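Laccase (Botrytis aclada, PDB 3SQR) oxidises phenolic substrates with four copper ions while reducing oxygen to water, and probably takes part in lignin degradation and the detoxification of lignin-derived products. Local coordinates at residues F402-N407 and T457-W462; I453-G458 and P505-L510; T332-N337 and G366-E371; E212-A217 and I528-S533. One frame throughout, in Å; residues are numbered along the deposited sequence.

Interaction 1: residues F402-N407 and T457-W462. With NAG (2-acetamido-2-deoxy-beta-D-glucopyranose), chain I.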
# COMPACT_ATOMS: atom_id res chain seq x y z
N PHE A 402 -11.11 -6.71 -20.10
CA PHE A 402 -10.06 -5.72 -20.27
C PHE A 402 -8.86 -6.17 -19.44
O PHE A 402 -9.00 -6.43 -18.26
CB PHE A 402 -10.52 -4.37 -19.75
CG PHE A 402 -9.58 -3.27 -20.01
CD1 PHE A 402 -8.52 -3.01 -19.13
CD2 PHE A 402 -9.76 -2.42 -21.08
CE1 PHE A 402 -7.66 -1.97 -19.36
CE2 PHE A 402 -8.90 -1.37 -21.31
CZ PHE A 402 -7.83 -1.16 -20.44
N THR A 403 -7.71 -6.24 -20.07
CA THR A 403 -6.49 -6.63 -19.39
C THR A 403 -5.44 -5.58 -19.69
O THR A 403 -5.43 -5.01 -20.78
CB THR A 403 -5.94 -7.97 -19.82
OG1 THR A 403 -5.54 -7.92 -21.21
CG2 THR A 403 -6.93 -9.09 -19.64
N TRP A 404 -4.55 -5.37 -18.73
CA TRP A 404 -3.31 -4.62 -18.93
C TRP A 404 -2.20 -5.60 -19.29
O TRP A 404 -2.16 -6.73 -18.76
CB TRP A 404 -2.91 -3.86 -17.65
CG TRP A 404 -3.96 -2.94 -17.14
CD1 TRP A 404 -4.89 -3.25 -16.22
CD2 TRP A 404 -4.26 -1.62 -17.60
NE1 TRP A 404 -5.72 -2.17 -16.02
CE2 TRP A 404 -5.37 -1.16 -16.86
CE3 TRP A 404 -3.71 -0.78 -18.58
CZ2 TRP A 404 -5.94 0.07 -17.05
CZ3 TRP A 404 -4.28 0.47 -18.76
CH2 TRP A 404 -5.38 0.89 -18.00
N THR A 405 -1.23 -5.15 -20.09
CA THR A 405 -0.13 -5.97 -20.44
C THR A 405 1.16 -5.24 -20.17
O THR A 405 1.24 -4.04 -20.20
CB THR A 405 -0.20 -6.38 -21.95
OG1 THR A 405 -0.15 -5.17 -22.71
CG2 THR A 405 -1.51 -7.19 -22.26
N ILE A 406 2.17 -6.05 -19.87
CA ILE A 406 3.55 -5.62 -19.69
C ILE A 406 4.34 -6.41 -20.72
O ILE A 406 4.41 -7.65 -20.68
CB ILE A 406 4.05 -6.03 -18.34
CG1 ILE A 406 3.04 -5.57 -17.27
CG2 ILE A 406 5.45 -5.41 -18.10
CD1 ILE A 406 3.41 -4.29 -16.64
N ASN A 407 4.93 -5.67 -21.64
CA ASN A 407 5.51 -6.23 -22.84
C ASN A 407 4.66 -7.31 -23.42
O ASN A 407 5.09 -8.45 -23.63
CB ASN A 407 6.91 -6.72 -22.53
CG ASN A 407 7.88 -5.64 -22.66
OD1 ASN A 407 7.66 -4.54 -22.19
ND2 ASN A 407 9.00 -5.93 -23.30
N THR A 457 -0.14 3.04 -22.93
CA THR A 457 -1.56 2.70 -23.03
C THR A 457 -2.36 3.77 -23.73
O THR A 457 -3.48 3.50 -24.18
CB THR A 457 -2.25 2.49 -21.65
OG1 THR A 457 -2.25 3.74 -20.96
CG2 THR A 457 -1.53 1.41 -20.86
N GLY A 458 -1.83 4.99 -23.70
CA GLY A 458 -2.57 6.12 -24.23
C GLY A 458 -3.58 6.73 -23.30
O GLY A 458 -4.14 7.76 -23.61
N PHE A 459 -3.82 6.12 -22.13
CA PHE A 459 -4.93 6.57 -21.28
C PHE A 459 -4.50 7.66 -20.32
O PHE A 459 -5.31 8.35 -19.73
CB PHE A 459 -5.48 5.40 -20.50
CG PHE A 459 -5.99 4.31 -21.35
CD1 PHE A 459 -6.91 4.53 -22.36
CD2 PHE A 459 -5.56 3.00 -21.13
CE1 PHE A 459 -7.40 3.47 -23.13
CE2 PHE A 459 -6.04 1.96 -21.91
CZ PHE A 459 -6.95 2.19 -22.90
N GLY A 460 -3.18 7.83 -20.14
CA GLY A 460 -2.76 8.89 -19.30
C GLY A 460 -3.19 8.75 -17.82
O GLY A 460 -3.25 9.75 -17.10
N ILE A 461 -3.39 7.51 -17.36
CA ILE A 461 -3.67 7.25 -15.93
C ILE A 461 -2.36 7.25 -15.13
O ILE A 461 -1.37 6.73 -15.61
CB ILE A 461 -4.38 5.92 -15.72
CG1 ILE A 461 -5.84 5.96 -16.29
CG2 ILE A 461 -4.42 5.64 -14.18
CD1 ILE A 461 -6.42 4.59 -16.67
N TRP A 462 -2.34 7.85 -13.94
CA TRP A 462 -1.13 7.78 -13.07
C TRP A 462 -1.22 6.55 -12.14
O TRP A 462 -2.02 6.56 -11.18
CB TRP A 462 -1.02 9.07 -12.24
CG TRP A 462 -0.62 10.24 -13.04
CD1 TRP A 462 -1.32 10.78 -14.08
CD2 TRP A 462 0.57 11.02 -12.90
NE1 TRP A 462 -0.66 11.89 -14.56
CE2 TRP A 462 0.53 12.03 -13.88
CE3 TRP A 462 1.67 10.96 -12.04
CZ2 TRP A 462 1.53 12.98 -14.03
CZ3 TRP A 462 2.70 11.93 -12.18
CH2 TRP A 462 2.61 12.92 -13.17
C1 NAG I . 10.00 -4.94 -23.54
C2 NAG I . 11.44 -5.40 -23.36
C3 NAG I . 12.37 -4.28 -23.78
C4 NAG I . 12.05 -3.81 -25.19
C5 NAG I . 10.60 -3.32 -25.20
C6 NAG I . 10.19 -2.78 -26.58
C7 NAG I . 11.96 -7.07 -21.60
C8 NAG I . 12.33 -7.35 -20.17
N2 NAG I . 11.78 -5.81 -21.97
O3 NAG I . 13.67 -4.80 -23.72
O4 NAG I . 12.89 -2.73 -25.51
O5 NAG I . 9.82 -4.46 -24.87
O6 NAG I . 10.35 -3.84 -27.49
O7 NAG I . 11.84 -8.02 -22.37
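The six-membered ring of Trp404 meets Thr457, Phe459 and Ile461 through CZ3 and CH2. Packing is tightest at CZ3 of Trp404: CG2 of Thr457 lies 3.6 Å from it, at the edge and near the plane of the indole, while CD2 of Phe459 comes within 3.7 Å of the same Trp404 CZ3. Trp404 and Phe459 are an aromatic pair that touch rim to rim, planes at 86°, neither lying over the face of the other. Trp404 reaches the loop because its CG stands anti to the carbonyl carbon (chi1 -56°), which brings the far end of the indole nearer to residues 457-462 than its CB direction would suggest. Thr457 turns its methyl to the indole and keeps its hydroxyl for polar partners: OG1 accepts a nearly straight bond from Phe459 N (3.1 Å, 171°), an ST turn, and donates a hydrogen bond to Asp455 OD1.

The outer side is looser. Phe402 sets CE1 of its ring over one face of Trp404, toward the rim, yet reaches the loop only through CZ, 3.9 Å from CE2 of the exposed Phe459. Ile461 CD1 approaches Trp404 CH2 at 4.1 Å. At the far end of the strand, Asn407 ND2 carries an N-linked sugar, well away from the loop.

Trp404 also meets the rings of His463 and His531, two ligands of the type 1 copper, and so belongs to that site's second shell. Strand 402-406 is an outermost strand of its sheet, paired with strand 387-398, and the loop leads from strand 448-455 to strand 463-467.

Interaction 2: residues I453-G458 and P505-L510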
# COMPACT_ATOMS: atom_id res chain seq x y z
N ILE A 453 9.42 1.54 -16.39
CA ILE A 453 8.14 1.08 -16.82
C ILE A 453 7.49 2.28 -17.52
O ILE A 453 7.46 3.40 -17.01
CB ILE A 453 7.28 0.53 -15.66
CG1 ILE A 453 5.95 0.01 -16.23
CG2 ILE A 453 7.15 1.56 -14.53
CD1 ILE A 453 5.16 -0.86 -15.26
N GLU A 454 7.07 2.02 -18.73
CA GLU A 454 6.52 3.01 -19.64
C GLU A 454 5.06 2.84 -19.80
O GLU A 454 4.54 1.72 -19.97
CB GLU A 454 7.13 2.84 -21.02
CG GLU A 454 8.60 3.01 -21.07
CD GLU A 454 9.07 2.92 -22.51
OE1 GLU A 454 8.48 3.64 -23.34
OE2 GLU A 454 9.97 2.10 -22.77
N ASP A 455 4.36 3.94 -19.78
CA ASP A 455 2.93 3.90 -20.10
C ASP A 455 2.73 4.11 -21.59
O ASP A 455 2.75 5.24 -22.03
CB ASP A 455 2.21 5.03 -19.36
CG ASP A 455 0.66 5.00 -19.58
OD1 ASP A 455 0.22 4.08 -20.25
OD2 ASP A 455 -0.06 5.89 -19.10
N LEU A 456 2.42 3.05 -22.32
CA LEU A 456 2.14 3.13 -23.75
C LEU A 456 0.67 2.87 -23.96
O LEU A 456 0.28 2.47 -25.04
CB LEU A 456 2.98 2.11 -24.55
CG LEU A 456 4.52 2.22 -24.46
CD1 LEU A 456 5.21 1.40 -25.59
CD2 LEU A 456 5.06 3.64 -24.48
N THR A 457 -0.14 3.04 -22.93
CA THR A 457 -1.56 2.70 -23.03
C THR A 457 -2.36 3.77 -23.73
O THR A 457 -3.48 3.50 -24.18
CB THR A 457 -2.25 2.49 -21.65
OG1 THR A 457 -2.25 3.74 -20.96
CG2 THR A 457 -1.53 1.41 -20.86
N GLY A 458 -1.83 4.99 -23.70
CA GLY A 458 -2.57 6.12 -24.23
C GLY A 458 -3.58 6.73 -23.30
O GLY A 458 -4.14 7.76 -23.61
N PRO A 505 3.71 7.91 -14.29
CA PRO A 505 2.91 9.04 -14.81
C PRO A 505 2.14 8.68 -16.04
O PRO A 505 2.66 8.06 -16.90
CB PRO A 505 3.97 10.08 -15.16
CG PRO A 505 5.09 9.76 -14.19
CD PRO A 505 5.13 8.25 -14.23
N GLY A 506 0.91 9.19 -16.14
CA GLY A 506 0.10 8.97 -17.29
C GLY A 506 0.82 9.46 -18.53
O GLY A 506 1.27 10.61 -18.58
N ASN A 507 0.94 8.52 -19.45
CA ASN A 507 1.64 8.64 -20.76
C ASN A 507 3.12 8.91 -20.61
O ASN A 507 3.78 9.32 -21.59
CB ASN A 507 0.97 9.74 -21.60
CG ASN A 507 -0.47 9.41 -21.94
OD1 ASN A 507 -0.79 8.26 -22.23
ND2 ASN A 507 -1.35 10.41 -21.91
N GLY A 508 3.66 8.60 -19.45
CA GLY A 508 5.06 8.82 -19.19
C GLY A 508 5.79 7.58 -18.78
O GLY A 508 5.46 6.49 -19.22
N TYR A 509 6.85 7.76 -18.01
CA TYR A 509 7.59 6.60 -17.50
C TYR A 509 8.09 6.84 -16.08
O TYR A 509 8.27 7.94 -15.60
CB TYR A 509 8.73 6.23 -18.47
CG TYR A 509 9.79 7.27 -18.55
CD1 TYR A 509 9.72 8.30 -19.48
CD2 TYR A 509 10.92 7.20 -17.72
CE1 TYR A 509 10.71 9.25 -19.54
CE2 TYR A 509 11.90 8.14 -17.78
CZ TYR A 509 11.79 9.17 -18.70
OH TYR A 509 12.83 10.07 -18.75
N LEU A 510 8.30 5.72 -15.41
CA LEU A 510 8.84 5.69 -14.10
C LEU A 510 10.07 4.80 -14.16
O LEU A 510 9.98 3.67 -14.62
CB LEU A 510 7.79 5.12 -13.16
CG LEU A 510 8.27 4.81 -11.75
CD1 LEU A 510 8.62 6.13 -10.97
CD2 LEU A 510 7.23 3.94 -10.99
O HOH W 1 0.64 6.37 -23.42
O HOH W 2 5.03 6.86 -22.73
O HOH W 3 -4.15 10.11 -22.53
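Ile453 and Leu510 form an antiparallel hydrogen-bonded pair, with Ile453 N to Leu510 O at 2.8 Å and Leu510 N to Ile453 O at 2.9 Å. Glu454 and Tyr509, the next pair, are non-hydrogen-bonded; their side chains share one face of the sheet, CG of Glu454 lying 4.1 Å from CB of Tyr509, and those of Ile453 and Leu510 share the other. Asp455 N then bonds Gly508 O, where the strand pairing gives way to a type II turn, Pro505 to Gly508.

The carboxylate of Asp455 joins both loops. Its CG stands anti to the backbone N (chi1 -176°), which directs OD2 at the turn; Asn507 N reaches OD2 at 2.8 Å from above the carboxylate plane, 41° out of it. The other oxygen turns back on its own chain: OD1 takes Thr457 N on its anti side, 34° out of the carboxylate plane, an Asx turn, and the Thr457 hydroxyl at 2.6 Å on its syn lone pair. Three donors thus hold the carboxylate, fixing its rotation and probably favouring its charged form.

Farther out, water fills in between the loops. One molecule donates to Asp455 O and Asn507 OD1 and accepts from Gly458 N, while another links Gly458 O with Asn507 ND2. A third donates to Asp455 O and, weakly, to Asn507 O.

Strands 448-455 and 509-515 lie side by side within a six-strand sheet of a cupredoxin-type domain, flanked by strand 387-398 beyond the first and strand 472-478 beyond the second.

Interaction 3: residues T332-N337 and G366-E371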
# COMPACT_ATOMS: atom_id res chain seq x y z
N THR A 332 -10.89 13.85 -8.71
CA THR A 332 -11.98 13.47 -9.64
C THR A 332 -11.46 13.23 -11.06
O THR A 332 -12.02 12.41 -11.79
CB THR A 332 -13.04 14.58 -9.68
OG1 THR A 332 -12.41 15.84 -9.89
CG2 THR A 332 -13.82 14.62 -8.34
N THR A 333 -10.37 13.86 -11.43
CA THR A 333 -9.74 13.56 -12.73
C THR A 333 -9.03 12.20 -12.77
O THR A 333 -8.78 11.66 -13.84
CB THR A 333 -8.76 14.64 -13.18
OG1 THR A 333 -7.76 14.79 -12.20
CG2 THR A 333 -9.44 16.00 -13.35
N CYS A 334 -8.80 11.61 -11.59
CA CYS A 334 -8.06 10.35 -11.51
C CYS A 334 -9.00 9.15 -11.59
O CYS A 334 -8.70 8.11 -12.21
CB CYS A 334 -7.22 10.36 -10.20
SG CYS A 334 -6.44 11.85 -9.74
N SER A 335 -10.12 9.25 -10.88
CA SER A 335 -11.15 8.28 -10.95
C SER A 335 -12.46 8.89 -10.37
O SER A 335 -12.45 9.92 -9.69
CB SER A 335 -10.77 7.03 -10.18
OG SER A 335 -10.69 7.35 -8.76
N THR A 336 -13.56 8.24 -10.69
CA THR A 336 -14.89 8.72 -10.31
C THR A 336 -15.29 8.20 -8.91
O THR A 336 -14.88 7.11 -8.49
CB THR A 336 -15.95 8.23 -11.26
OG1 THR A 336 -15.89 6.81 -11.37
CG2 THR A 336 -15.75 8.87 -12.70
N ASN A 337 -16.09 9.02 -8.24
CA ASN A 337 -16.76 8.63 -7.01
C ASN A 337 -18.08 9.41 -6.96
O ASN A 337 -18.18 10.60 -7.35
CB ASN A 337 -15.88 8.96 -5.82
CG ASN A 337 -16.40 8.37 -4.55
OD1 ASN A 337 -16.19 7.18 -4.25
ND2 ASN A 337 -17.13 9.17 -3.85
N GLY A 366 -5.05 19.39 -7.65
CA GLY A 366 -6.10 18.71 -8.37
C GLY A 366 -5.59 17.74 -9.40
O GLY A 366 -6.33 17.29 -10.28
N THR A 367 -4.32 17.36 -9.27
CA THR A 367 -3.73 16.37 -10.15
C THR A 367 -3.72 14.97 -9.57
O THR A 367 -4.11 14.75 -8.41
CB THR A 367 -2.26 16.76 -10.43
OG1 THR A 367 -1.52 16.58 -9.21
CG2 THR A 367 -2.14 18.26 -10.89
N CYS A 368 -3.26 14.04 -10.38
CA CYS A 368 -3.09 12.62 -9.96
C CYS A 368 -1.63 12.29 -9.75
O CYS A 368 -1.26 11.14 -9.67
CB CYS A 368 -3.72 11.67 -10.96
SG CYS A 368 -5.37 12.19 -11.44
N GLU A 369 -0.82 13.33 -9.65
CA GLU A 369 0.62 13.17 -9.44
C GLU A 369 0.93 12.67 -8.05
O GLU A 369 0.08 12.72 -7.11
CB GLU A 369 1.33 14.51 -9.67
CG GLU A 369 1.04 15.00 -11.06
CD GLU A 369 1.89 16.15 -11.49
OE1 GLU A 369 2.88 16.51 -10.81
OE2 GLU A 369 1.50 16.74 -12.50
N ASP A 370 2.19 12.28 -7.90
CA ASP A 370 2.74 12.13 -6.58
C ASP A 370 3.25 13.51 -6.14
O ASP A 370 3.29 14.48 -6.95
CB ASP A 370 3.93 11.16 -6.55
CG ASP A 370 3.53 9.69 -6.76
OD1 ASP A 370 2.34 9.35 -6.70
OD2 ASP A 370 4.46 8.85 -6.88
N GLU A 371 3.70 13.57 -4.89
CA GLU A 371 4.46 14.74 -4.43
C GLU A 371 5.65 14.96 -5.33
O GLU A 371 6.21 14.02 -5.90
CB GLU A 371 4.86 14.64 -2.96
CG GLU A 371 3.74 14.88 -2.00
CD GLU A 371 3.28 16.30 -2.03
OE1 GLU A 371 4.08 17.17 -1.70
OE2 GLU A 371 2.11 16.55 -2.40
O HOH W 4 -8.73 15.93 -9.90
O HOH W 5 -5.42 15.73 -13.26
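Cys334 and Cys368 bring their sulfurs together through matching first torsions, each SG anti to its own carbonyl carbon (chi1 -40° and -47°). The disulfide that results has an SG-SG bond of 2.0 Å and a central torsion of -102°. With the two CB-SG bonds turned nearly at right angles to each other, CB of Cys334 ends 3.8 Å from CB of Cys368, and the two backbones stay close.

Thr333 flanks the bridge. Its OG1, placed between the backbone N and the carbonyl carbon, lies 3.6 Å from Cys368 SG, with the carbonyl of Gly366 also nearby. Water makes the polar link here: one molecule accepts from Thr333 N and donates to Gly366 O at 2.8 Å, and a second sits 2.7 Å from Thr333 OG1 while donating only weakly to the same Gly366 O. Thr333 and Gly366 are exposed, so this polar margin borders solvent. Direct contact between the segments is thus concentrated on the sulfurs.

Each loop has anchors of its own. Ser335 OG donates to Asp273 O, whereas Asp370 OD2 accepts from Ala503 N and Gln477 NE2, and Glu371 is hydrogen-bonded to Tyr298 OH and Leu304 N.

The bridge is a surface disulfide between two irregular loops. The first lies between strands 323-327 and 344-348; the second follows strand 344-348 and leads to strand 387-398. It thereby pins the connection between the second and third cupredoxin-type domains of this three-domain laccase back onto a loop of the second.

Interaction 4: residues E212-A217 and I528-S533. With CU (copper (II) ion), chain D; NAG (2-acetamido-2-deoxy-beta-D-glucopyranose), chain B; BMA (beta-D-mannopyranose), chain C.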
# COMPACT_ATOMS: atom_id res chain seq x y z
N GLU A 212 -19.00 -8.12 -6.26
CA GLU A 212 -20.25 -7.99 -7.03
C GLU A 212 -20.13 -7.12 -8.26
O GLU A 212 -20.95 -7.21 -9.21
CB GLU A 212 -21.35 -7.48 -6.12
CG GLU A 212 -21.59 -8.53 -5.06
CD GLU A 212 -22.99 -8.65 -4.57
OE1 GLU A 212 -23.62 -7.60 -4.31
OE2 GLU A 212 -23.41 -9.83 -4.35
N ILE A 213 -19.11 -6.27 -8.28
CA ILE A 213 -18.98 -5.30 -9.34
C ILE A 213 -17.77 -5.57 -10.24
O ILE A 213 -17.54 -4.82 -11.19
CB ILE A 213 -19.00 -3.88 -8.78
CG1 ILE A 213 -18.13 -3.74 -7.58
CG2 ILE A 213 -20.42 -3.57 -8.20
CD1 ILE A 213 -18.15 -2.37 -6.94
N TRP A 214 -17.01 -6.62 -9.94
CA TRP A 214 -15.80 -6.91 -10.71
C TRP A 214 -16.17 -7.27 -12.15
O TRP A 214 -15.48 -6.89 -13.10
CB TRP A 214 -15.04 -8.06 -10.06
CG TRP A 214 -14.09 -8.81 -10.90
CD1 TRP A 214 -14.18 -10.14 -11.21
CD2 TRP A 214 -12.92 -8.33 -11.58
NE1 TRP A 214 -13.17 -10.50 -12.01
CE2 TRP A 214 -12.36 -9.42 -12.26
CE3 TRP A 214 -12.30 -7.10 -11.68
CZ2 TRP A 214 -11.21 -9.31 -13.03
CZ3 TRP A 214 -11.17 -6.99 -12.48
CH2 TRP A 214 -10.61 -8.10 -13.10
N ASP A 215 -17.24 -8.03 -12.33
CA ASP A 215 -17.60 -8.38 -13.72
C ASP A 215 -17.93 -7.15 -14.57
O ASP A 215 -17.57 -7.09 -15.77
CB ASP A 215 -18.71 -9.46 -13.75
CG ASP A 215 -18.23 -10.78 -13.29
OD1 ASP A 215 -17.13 -11.21 -13.69
OD2 ASP A 215 -18.94 -11.45 -12.51
N THR A 216 -18.56 -6.14 -13.99
CA THR A 216 -18.71 -4.85 -14.69
C THR A 216 -17.36 -4.15 -14.81
O THR A 216 -16.99 -3.67 -15.89
CB THR A 216 -19.67 -3.93 -13.98
OG1 THR A 216 -20.92 -4.62 -13.83
CG2 THR A 216 -19.86 -2.62 -14.75
N ALA A 217 -16.61 -4.12 -13.70
CA ALA A 217 -15.36 -3.33 -13.70
C ALA A 217 -14.42 -3.84 -14.76
O ALA A 217 -13.75 -3.08 -15.43
CB ALA A 217 -14.67 -3.34 -12.30
N ILE A 528 -3.84 0.01 -8.00
CA ILE A 528 -5.26 0.19 -8.26
C ILE A 528 -5.80 -1.25 -8.37
O ILE A 528 -5.34 -2.02 -9.22
CB ILE A 528 -5.52 0.99 -9.53
CG1 ILE A 528 -5.08 2.45 -9.37
CG2 ILE A 528 -7.06 0.89 -9.90
CD1 ILE A 528 -5.04 3.27 -10.71
N ALA A 529 -6.68 -1.64 -7.46
CA ALA A 529 -7.01 -3.02 -7.31
C ALA A 529 -7.57 -3.59 -8.60
O ALA A 529 -7.23 -4.71 -8.95
CB ALA A 529 -8.02 -3.25 -6.11
N TRP A 530 -8.41 -2.81 -9.30
CA TRP A 530 -8.89 -3.27 -10.60
C TRP A 530 -7.76 -3.57 -11.55
O TRP A 530 -7.85 -4.60 -12.23
CB TRP A 530 -9.84 -2.29 -11.24
CG TRP A 530 -10.91 -1.75 -10.35
CD1 TRP A 530 -11.12 -0.48 -10.01
CD2 TRP A 530 -11.97 -2.51 -9.74
NE1 TRP A 530 -12.24 -0.36 -9.24
CE2 TRP A 530 -12.79 -1.60 -9.09
CE3 TRP A 530 -12.36 -3.85 -9.80
CZ2 TRP A 530 -13.95 -1.99 -8.42
CZ3 TRP A 530 -13.48 -4.24 -9.14
CH2 TRP A 530 -14.25 -3.30 -8.45
N HIS A 531 -6.74 -2.72 -11.57
CA HIS A 531 -5.63 -2.86 -12.53
C HIS A 531 -4.77 -4.05 -12.17
O HIS A 531 -4.40 -4.84 -13.04
CB HIS A 531 -4.80 -1.58 -12.60
CG HIS A 531 -5.58 -0.42 -13.14
ND1 HIS A 531 -5.03 0.82 -13.33
CD2 HIS A 531 -6.89 -0.30 -13.49
CE1 HIS A 531 -5.95 1.64 -13.81
NE2 HIS A 531 -7.08 0.97 -13.94
N ALA A 532 -4.52 -4.24 -10.88
CA ALA A 532 -3.84 -5.44 -10.43
C ALA A 532 -4.57 -6.68 -10.85
O ALA A 532 -3.99 -7.63 -11.38
CB ALA A 532 -3.64 -5.40 -8.85
N SER A 533 -5.88 -6.69 -10.62
CA SER A 533 -6.72 -7.84 -10.98
C SER A 533 -6.77 -8.09 -12.51
O SER A 533 -6.86 -9.27 -12.96
CB SER A 533 -8.10 -7.63 -10.46
OG SER A 533 -8.13 -8.04 -9.12
CU CU D . -3.11 1.16 -12.79
C1 NAG B . -18.76 -13.52 -6.22
C2 NAG B . -19.92 -12.58 -6.09
C3 NAG B . -20.90 -12.76 -7.24
C4 NAG B . -20.16 -12.82 -8.59
C5 NAG B . -19.01 -13.79 -8.53
C6 NAG B . -18.17 -13.93 -9.81
C7 NAG B . -20.60 -12.01 -3.81
C8 NAG B . -21.38 -12.46 -2.59
N2 NAG B . -20.59 -12.84 -4.82
O3 NAG B . -21.73 -11.65 -7.20
O4 NAG B . -21.03 -13.22 -9.64
O5 NAG B . -18.16 -13.34 -7.47
O6 NAG B . -17.74 -12.65 -10.16
O7 NAG B . -20.04 -10.94 -3.88
C1 BMA C . -21.32 -12.11 -10.48
C2 BMA C . -21.89 -12.70 -11.77
C3 BMA C . -22.42 -11.54 -12.59
C4 BMA C . -23.39 -10.61 -11.86
C5 BMA C . -22.91 -10.16 -10.45
C6 BMA C . -24.04 -9.86 -9.43
O2 BMA C . -22.91 -13.60 -11.38
O3 BMA C . -22.98 -12.08 -13.77
O4 BMA C . -23.53 -9.46 -12.65
O5 BMA C . -22.23 -11.25 -9.84
O6 BMA C . -25.09 -8.93 -9.64
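Ala217 and Trp214, from one helix, meet the face and the edge of a single indole, that of Trp530. The Ala217 methyl makes a CH-pi contact, offset toward the rim: CB lies 3.6 Å from the centroid of the six-membered ring, 17° off its normal. At the edge of the same indole lie Ile213 CG1, 4.0 Å from Trp530 CH2, and Trp214 CE3, 3.8 Å from Trp530 CE3. The two indoles run antiparallel alongside one another, meeting at CE3. Trp214, its CG anti to the backbone N (chi1 159°), extends far enough to bring CH2 within 3.7 Å of Ser533 CB. No hydrogen bond joins the two segments; the polar ends turn to the C-terminal tail, Trp214 NE1 to Asp576 O and Ser533 OG to Asp577.

Asp215 OD2 accepts a hydrogen bond from O6 of a glycan sugar, whereas His531, the residue after Trp530, binds the type 1 copper through ND1 at 2.0 Å, together with His463 and Cys526.

Helix 210-217 follows strand 195-205, and the short helix 529-533 lies between strands 520-526 and 537-542; their segment axes cross at -71° and approach to 11.2 Å, joining the second and third domains beside the copper.

Overall arrangement
Interactions 2 and 4 are buried, interactions 1 and 3 lie at the surface. Interactions 1 and 2 both draw on the same sheet and share Thr457 and Gly458, but one is aromatic and apolar while the other relies on strand pairing and a carboxylate. Interaction 1 also touches interaction 4, where Trp404 packs on His531, so both border the type 1 copper, and it meets interaction 3 through Trp462, packed on Cys368 and Glu369. Chemistry separates the two contacts that involve the second domain: a covalent bridge with water at its margin in interaction 3, close hydrocarbon and indole packing in interaction 4. Along the chain, interaction 4 encloses the other three.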